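Side-chain contacts in putative rRNA methylase (Clostridium thermocellum ATCC 27405, PDB 3EEY), which binds S-adenosylmethionine and is probably a methyltransferase with a Rossmann-like fold, its presumed substrate being ribosomal RNA: residues 13-18 and 182-187; 39-44 and 70-75. All coordinates share one frame; numbering follows the deposited sequence.

Two contacts, one between a helix and a strand and one between a helix and a loop, illustrate how apolar chemistry adapts to its place in a Rossmann-like methyltransferase fold. Contact 1 is buried and joins helix 8-19 to strand 181-187 through a sulfur-aromatic pair; contact 2, partly buried and farther from the centre of the chain, sets helix 35-44 against the loop between helix 57-69 and strand 76-79 mainly through aliphatic side chains. Neither has a hydrogen bond across it. Their centres lie about 19 Å apart, yet the two helices meet directly: Ile16 of contact 1 packs on Phe39, Leu40 and Leu43 of contact 2, and the Phe39 ring stacks with that of His13.

Contact 1 (13-18 and 182-187); sequences HDYIKM and LVCIEK
With SG beside its own backbone N (chi1 -71°), Cys184 raises its sulfur from the strand toward Tyr15, whose ring presents one face to it. The sulfur lies 3.6 Å from the ring centroid and 11° off the normal, so it sits almost squarely over the middle of the face. All six ring carbons are consequently at similar range, CG and CD1 of Tyr15 being nearest at 3.7 Å from Cys184 SG. This is a clear example of a Cys sulfur-aromatic contact, in which a polarisable sulfur meets the pi cloud while dispersion supplies much of the attraction.

Leu182, two residues earlier and on the same side of the strand, adds a smaller aliphatic touch. Its CG stands anti to the backbone N (chi1 177°), and the CD2 branch reaches both CD1 and CE1 of Tyr15, approaching CD1 to 4.0 Å. The methyl meets the ring obliquely, beside the sulfur. Alternation along the strand thus turns Leu182 and Cys184 to the same helix-facing side, where both meet one aromatic side chain. The phenol end has a separate anchor, since Tyr15 OH is hydrogen-bonded to Gln168 NE2, which tethers the far end of the ring while its face rests on the sulfur.

The contact lays helix 8-19 on the antiparallel portion of the mixed sheet. Strand 181-187 runs between strands 133-139 and 165-172, antiparallel to both, and Cys184 shares backbone hydrogen bonds with Gln168, the residue that holds the tyrosine hydroxyl. Ile5 of the second subunit also packs on Cys184, while Ile16 carries the same helix onto strand 133-139 and helix 35-44.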
loop_
_atom_site.group_PDB
_atom_site.type_symbol
_atom_site.label_atom_id
_atom_site.label_comp_id
_atom_site.label_asym_id
_atom_site.label_seq_id
_atom_site.Cartn_x
_atom_site.Cartn_y
_atom_site.Cartn_z
ATOM N N HIS A 13 -10.870 -3.811 -0.980
ATOM C CA HIS A 13 -12.124 -3.174 -1.378
ATOM C C HIS A 13 -11.936 -1.739 -1.876
ATOM O O HIS A 13 -12.555 -1.338 -2.863
ATOM C CB HIS A 13 -13.102 -3.200 -0.211
ATOM C CG HIS A 13 -13.701 -4.547 0.045
ATOM N ND1 HIS A 13 -15.057 -4.745 0.166
ATOM C CD2 HIS A 13 -13.129 -5.763 0.206
ATOM C CE1 HIS A 13 -15.296 -6.022 0.393
ATOM N NE2 HIS A 13 -14.142 -6.662 0.417
ATOM N N ASP A 14 -11.080 -0.975 -1.191
ATOM C CA ASP A 14 -10.733 0.393 -1.590
ATOM C C ASP A 14 -10.064 0.467 -2.964
ATOM O O ASP A 14 -10.377 1.360 -3.754
ATOM C CB ASP A 14 -9.837 1.064 -0.541
ATOM C CG ASP A 14 -10.602 1.505 0.703
ATOM O OD1 ASP A 14 -11.836 1.328 0.770
ATOM O OD2 ASP A 14 -9.959 2.049 1.622
ATOM N N TYR A 15 -9.148 -0.468 -3.226
ATOM C CA TYR A 15 -8.494 -0.595 -4.528
ATOM C C TYR A 15 -9.456 -1.003 -5.637
ATOM O O TYR A 15 -9.323 -0.542 -6.766
ATOM C CB TYR A 15 -7.329 -1.584 -4.463
ATOM C CG TYR A 15 -6.028 -0.963 -4.009
ATOM C CD1 TYR A 15 -5.569 -1.131 -2.701
ATOM C CD2 TYR A 15 -5.251 -0.208 -4.887
ATOM C CE1 TYR A 15 -4.373 -0.555 -2.274
ATOM C CE2 TYR A 15 -4.046 0.365 -4.473
ATOM C CZ TYR A 15 -3.613 0.189 -3.167
ATOM O OH TYR A 15 -2.429 0.756 -2.741
ATOM N N ILE A 16 -10.420 -1.858 -5.305
ATOM C CA ILE A 16 -11.416 -2.314 -6.271
ATOM C C ILE A 16 -12.382 -1.175 -6.636
ATOM O O ILE A 16 -12.681 -0.978 -7.813
ATOM C CB ILE A 16 -12.163 -3.618 -5.791
ATOM C CG1 ILE A 16 -11.228 -4.840 -5.767
ATOM C CG2 ILE A 16 -13.363 -3.919 -6.647
ATOM C CD1 ILE A 16 -10.634 -5.271 -7.106
ATOM N N LYS A 17 -12.830 -0.420 -5.631
ATOM C CA LYS A 17 -13.665 0.777 -5.828
ATOM C C LYS A 17 -13.027 1.830 -6.754
ATOM O O LYS A 17 -13.736 2.473 -7.524
ATOM C CB LYS A 17 -14.006 1.424 -4.480
ATOM C CG LYS A 17 -15.277 0.923 -3.809
ATOM C CD LYS A 17 -15.188 0.997 -2.285
ATOM C CE LYS A 17 -14.724 2.358 -1.759
ATOM N NZ LYS A 17 -15.797 3.106 -1.049
ATOM N N MET A 18 -11.700 1.986 -6.673
ATOM C CA MET A 18 -10.914 2.876 -7.554
ATOM C C MET A 18 -11.014 2.510 -9.030
ATOM O O MET A 18 -10.978 3.375 -9.899
ATOM C CB MET A 18 -9.422 2.823 -7.197
ATOM C CG MET A 18 -8.927 3.717 -6.061
ATOM S SD MET A 18 -7.199 3.313 -5.639
ATOM C CE MET A 18 -6.295 4.121 -6.961
ATOM N N LEU A 182 -1.696 -7.867 1.540
ATOM C CA LEU A 182 -2.358 -7.461 0.296
ATOM C C LEU A 182 -1.395 -7.328 -0.887
ATOM O O LEU A 182 -0.439 -6.572 -0.825
ATOM C CB LEU A 182 -3.096 -6.135 0.477
ATOM C CG LEU A 182 -3.781 -5.569 -0.773
ATOM C CD1 LEU A 182 -4.925 -6.457 -1.273
ATOM C CD2 LEU A 182 -4.267 -4.166 -0.522
ATOM N N VAL A 183 -1.674 -8.053 -1.967
ATOM C CA VAL A 183 -0.957 -7.860 -3.220
ATOM C C VAL A 183 -1.912 -7.246 -4.248
ATOM O O VAL A 183 -3.031 -7.709 -4.418
ATOM C CB VAL A 183 -0.306 -9.168 -3.740
ATOM C CG1 VAL A 183 0.481 -8.912 -4.992
ATOM C CG2 VAL A 183 0.638 -9.754 -2.696
ATOM N N CYS A 184 -1.477 -6.166 -4.887
ATOM C CA CYS A 184 -2.231 -5.527 -5.950
ATOM C C CYS A 184 -1.476 -5.674 -7.253
ATOM O O CYS A 184 -0.329 -5.261 -7.351
ATOM C CB CYS A 184 -2.437 -4.046 -5.652
ATOM S SG CYS A 184 -3.571 -3.731 -4.321
ATOM N N ILE A 185 -2.116 -6.293 -8.242
ATOM C CA ILE A 185 -1.545 -6.442 -9.575
ATOM C C ILE A 185 -2.338 -5.590 -10.553
ATOM O O ILE A 185 -3.540 -5.774 -10.687
ATOM C CB ILE A 185 -1.591 -7.915 -10.047
ATOM C CG1 ILE A 185 -1.000 -8.848 -8.984
ATOM C CG2 ILE A 185 -0.891 -8.075 -11.389
ATOM C CD1 ILE A 185 -1.484 -10.260 -9.083
ATOM N N GLU A 186 -1.671 -4.657 -11.224
ATOM C CA GLU A 186 -2.325 -3.802 -12.215
ATOM C C GLU A 186 -1.659 -3.960 -13.565
ATOM O O GLU A 186 -0.447 -3.812 -13.669
ATOM C CB GLU A 186 -2.253 -2.327 -11.811
ATOM C CG GLU A 186 -3.113 -1.437 -12.702
ATOM C CD GLU A 186 -2.844 0.046 -12.552
ATOM O OE1 GLU A 186 -2.157 0.455 -11.602
ATOM O OE2 GLU A 186 -3.333 0.818 -13.401
ATOM N N LYS A 187 -2.448 -4.249 -14.596
ATOM C CA LYS A 187 -1.929 -4.343 -15.958
ATOM C C LYS A 187 -1.667 -2.952 -16.510
ATOM O O LYS A 187 -2.534 -2.092 -16.468
ATOM C CB LYS A 187 -2.892 -5.116 -16.868
ATOM C CG LYS A 187 -2.382 -5.321 -18.296
ATOM C CD LYS A 187 -3.334 -6.153 -19.148
ATOM C CE LYS A 187 -2.892 -7.595 -19.206
ATOM N NZ LYS A 187 -3.791 -8.503 -19.975
#

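Contact 2 (39-44 and 70-75); sequences FLASLV and LNLIDR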
loop_
_atom_site.group_PDB
_atom_site.type_symbol
_atom_site.label_atom_id
_atom_site.label_comp_id
_atom_site.label_asym_id
_atom_site.label_seq_id
_atom_site.Cartn_x
_atom_site.Cartn_y
_atom_site.Cartn_z
ATOM N N PHE A 39 -20.266 -7.401 -2.861
ATOM C CA PHE A 39 -19.513 -6.158 -3.021
ATOM C C PHE A 39 -19.241 -5.818 -4.497
ATOM O O PHE A 39 -19.475 -4.690 -4.929
ATOM C CB PHE A 39 -18.202 -6.237 -2.222
ATOM C CG PHE A 39 -17.201 -5.179 -2.579
ATOM C CD1 PHE A 39 -17.421 -3.854 -2.245
ATOM C CD2 PHE A 39 -16.025 -5.511 -3.238
ATOM C CE1 PHE A 39 -16.496 -2.872 -2.573
ATOM C CE2 PHE A 39 -15.097 -4.539 -3.563
ATOM C CZ PHE A 39 -15.333 -3.215 -3.234
ATOM N N LEU A 40 -18.752 -6.796 -5.255
ATOM C CA LEU A 40 -18.519 -6.631 -6.693
ATOM C C LEU A 40 -19.808 -6.393 -7.486
ATOM O O LEU A 40 -19.833 -5.579 -8.418
ATOM C CB LEU A 40 -17.763 -7.833 -7.260
ATOM C CG LEU A 40 -16.266 -7.956 -6.971
ATOM C CD1 LEU A 40 -15.757 -9.337 -7.349
ATOM C CD2 LEU A 40 -15.455 -6.873 -7.671
ATOM N N ALA A 41 -20.875 -7.091 -7.095
ATOM C CA ALA A 41 -22.192 -6.951 -7.716
ATOM C C ALA A 41 -22.803 -5.555 -7.556
ATOM O O ALA A 41 -23.432 -5.038 -8.483
ATOM C CB ALA A 41 -23.137 -8.017 -7.182
ATOM N N SER A 42 -22.599 -4.943 -6.392
ATOM C CA SER A 42 -23.132 -3.612 -6.117
ATOM C C SER A 42 -22.392 -2.516 -6.875
ATOM O O SER A 42 -22.985 -1.500 -7.240
ATOM C CB SER A 42 -23.088 -3.315 -4.622
ATOM O OG SER A 42 -21.746 -3.175 -4.184
ATOM N N LEU A 43 -21.098 -2.724 -7.108
ATOM C CA LEU A 43 -20.271 -1.758 -7.838
ATOM C C LEU A 43 -20.561 -1.754 -9.324
ATOM O O LEU A 43 -20.395 -0.743 -10.006
ATOM C CB LEU A 43 -18.785 -2.072 -7.664
ATOM C CG LEU A 43 -18.095 -1.899 -6.316
ATOM C CD1 LEU A 43 -16.640 -2.165 -6.534
ATOM C CD2 LEU A 43 -18.306 -0.505 -5.720
ATOM N N VAL A 44 -20.991 -2.904 -9.819
ATOM C CA VAL A 44 -21.030 -3.159 -11.241
ATOM C C VAL A 44 -22.397 -2.842 -11.868
ATOM O O VAL A 44 -22.498 -2.605 -13.074
ATOM C CB VAL A 44 -20.515 -4.591 -11.518
ATOM C CG1 VAL A 44 -21.646 -5.597 -11.712
ATOM C CG2 VAL A 44 -19.590 -4.578 -12.662
ATOM N N LEU A 70 -30.098 -9.948 -1.233
ATOM C CA LEU A 70 -29.769 -8.543 -1.461
ATOM C C LEU A 70 -30.200 -8.008 -2.809
ATOM O O LEU A 70 -29.849 -6.879 -3.145
ATOM C CB LEU A 70 -28.270 -8.312 -1.304
ATOM C CG LEU A 70 -27.557 -8.883 -0.083
ATOM C CD1 LEU A 70 -26.064 -8.708 -0.231
ATOM C CD2 LEU A 70 -28.048 -8.259 1.212
ATOM N N ASN A 71 -30.941 -8.811 -3.569
ATOM C CA ASN A 71 -31.429 -8.417 -4.882
ATOM C C ASN A 71 -30.269 -8.226 -5.878
ATOM O O ASN A 71 -30.254 -7.270 -6.660
ATOM C CB ASN A 71 -32.315 -7.164 -4.763
ATOM C CG ASN A 71 -33.306 -7.040 -5.881
ATOM O OD1 ASN A 71 -33.810 -8.035 -6.398
ATOM N ND2 ASN A 71 -33.596 -5.805 -6.268
ATOM N N LEU A 72 -29.302 -9.148 -5.836
ATOM C CA LEU A 72 -28.071 -9.049 -6.642
ATOM C C LEU A 72 -27.683 -10.294 -7.452
ATOM O O LEU A 72 -26.647 -10.291 -8.105
ATOM C CB LEU A 72 -26.883 -8.644 -5.756
ATOM C CG LEU A 72 -26.862 -7.265 -5.082
ATOM C CD1 LEU A 72 -25.776 -7.209 -4.022
ATOM C CD2 LEU A 72 -26.684 -6.135 -6.086
ATOM N N ILE A 73 -28.506 -11.341 -7.409
ATOM C CA ILE A 73 -28.217 -12.613 -8.091
ATOM C C ILE A 73 -28.317 -12.496 -9.633
ATOM O O ILE A 73 -27.760 -13.318 -10.367
ATOM C CB ILE A 73 -29.107 -13.773 -7.499
ATOM C CG1 ILE A 73 -28.594 -15.167 -7.889
ATOM C CG2 ILE A 73 -30.578 -13.605 -7.867
ATOM C CD1 ILE A 73 -27.457 -15.679 -7.046
ATOM N N ASP A 74 -28.995 -11.440 -10.091
ATOM C CA ASP A 74 -29.292 -11.172 -11.504
ATOM C C ASP A 74 -28.050 -11.058 -12.378
ATOM O O ASP A 74 -27.997 -11.600 -13.485
ATOM C CB ASP A 74 -30.089 -9.867 -11.640
ATOM C CG ASP A 74 -30.854 -9.502 -10.375
ATOM O OD1 ASP A 74 -32.103 -9.529 -10.409
ATOM O OD2 ASP A 74 -30.209 -9.181 -9.350
ATOM N N ARG A 75 -27.070 -10.317 -11.914
ATOM C CA ARG A 75 -25.859 -10.106 -12.677
ATOM C C ARG A 75 -24.684 -10.962 -12.285
ATOM O O ARG A 75 -23.605 -10.734 -12.723
ATOM C CB ARG A 75 -25.444 -8.654 -12.640
ATOM C CG ARG A 75 -26.276 -7.770 -13.483
ATOM C CD ARG A 75 -26.846 -8.516 -14.652
ATOM N NE ARG A 75 -26.136 -8.200 -15.862
ATOM C CZ ARG A 75 -26.576 -8.471 -17.066
ATOM N NH1 ARG A 75 -25.858 -8.140 -18.114
ATOM N NH2 ARG A 75 -27.738 -9.069 -17.221
#
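What sets this contact apart is its economy: a single methyl group, CB of Ala41, meets almost the whole side chain of Leu72. Leu72 CB lies 4.1 Å from Ala41 CB, and both leucine methyls, CD1 and CD2, stand 4.2 Å from that same carbon. With CG anti to the carbonyl carbon (chi1 -65°), Leu72 holds both its methyls near the alanine carbon. CD2 also lies against the helix backbone, 4.2 Å from Ala41 O and slightly farther from Ser42 N. Ala41 CA and Leu72 CA are 6.3 Å apart, a close approach consistent with the small alanine side chain.

Leu72 closes the Schellman motif that ends helix 57-69: its N bonds to Leu67 O, and Asn71, at positive phi, is the C-prime residue. The turn delivers the leucine to helix 35-44, while Leu72 also touches Leu67 of the helix just ended. At the exposed margin, Ser42 OG donates to Phe39 O at 2.8 Å, a bond within its own helix.

With no hydrogen bond between the segments, cohesion here probably rests on van der Waals packing and the exclusion of water, consistent with a junction that joins a helix to a loop near the protein surface.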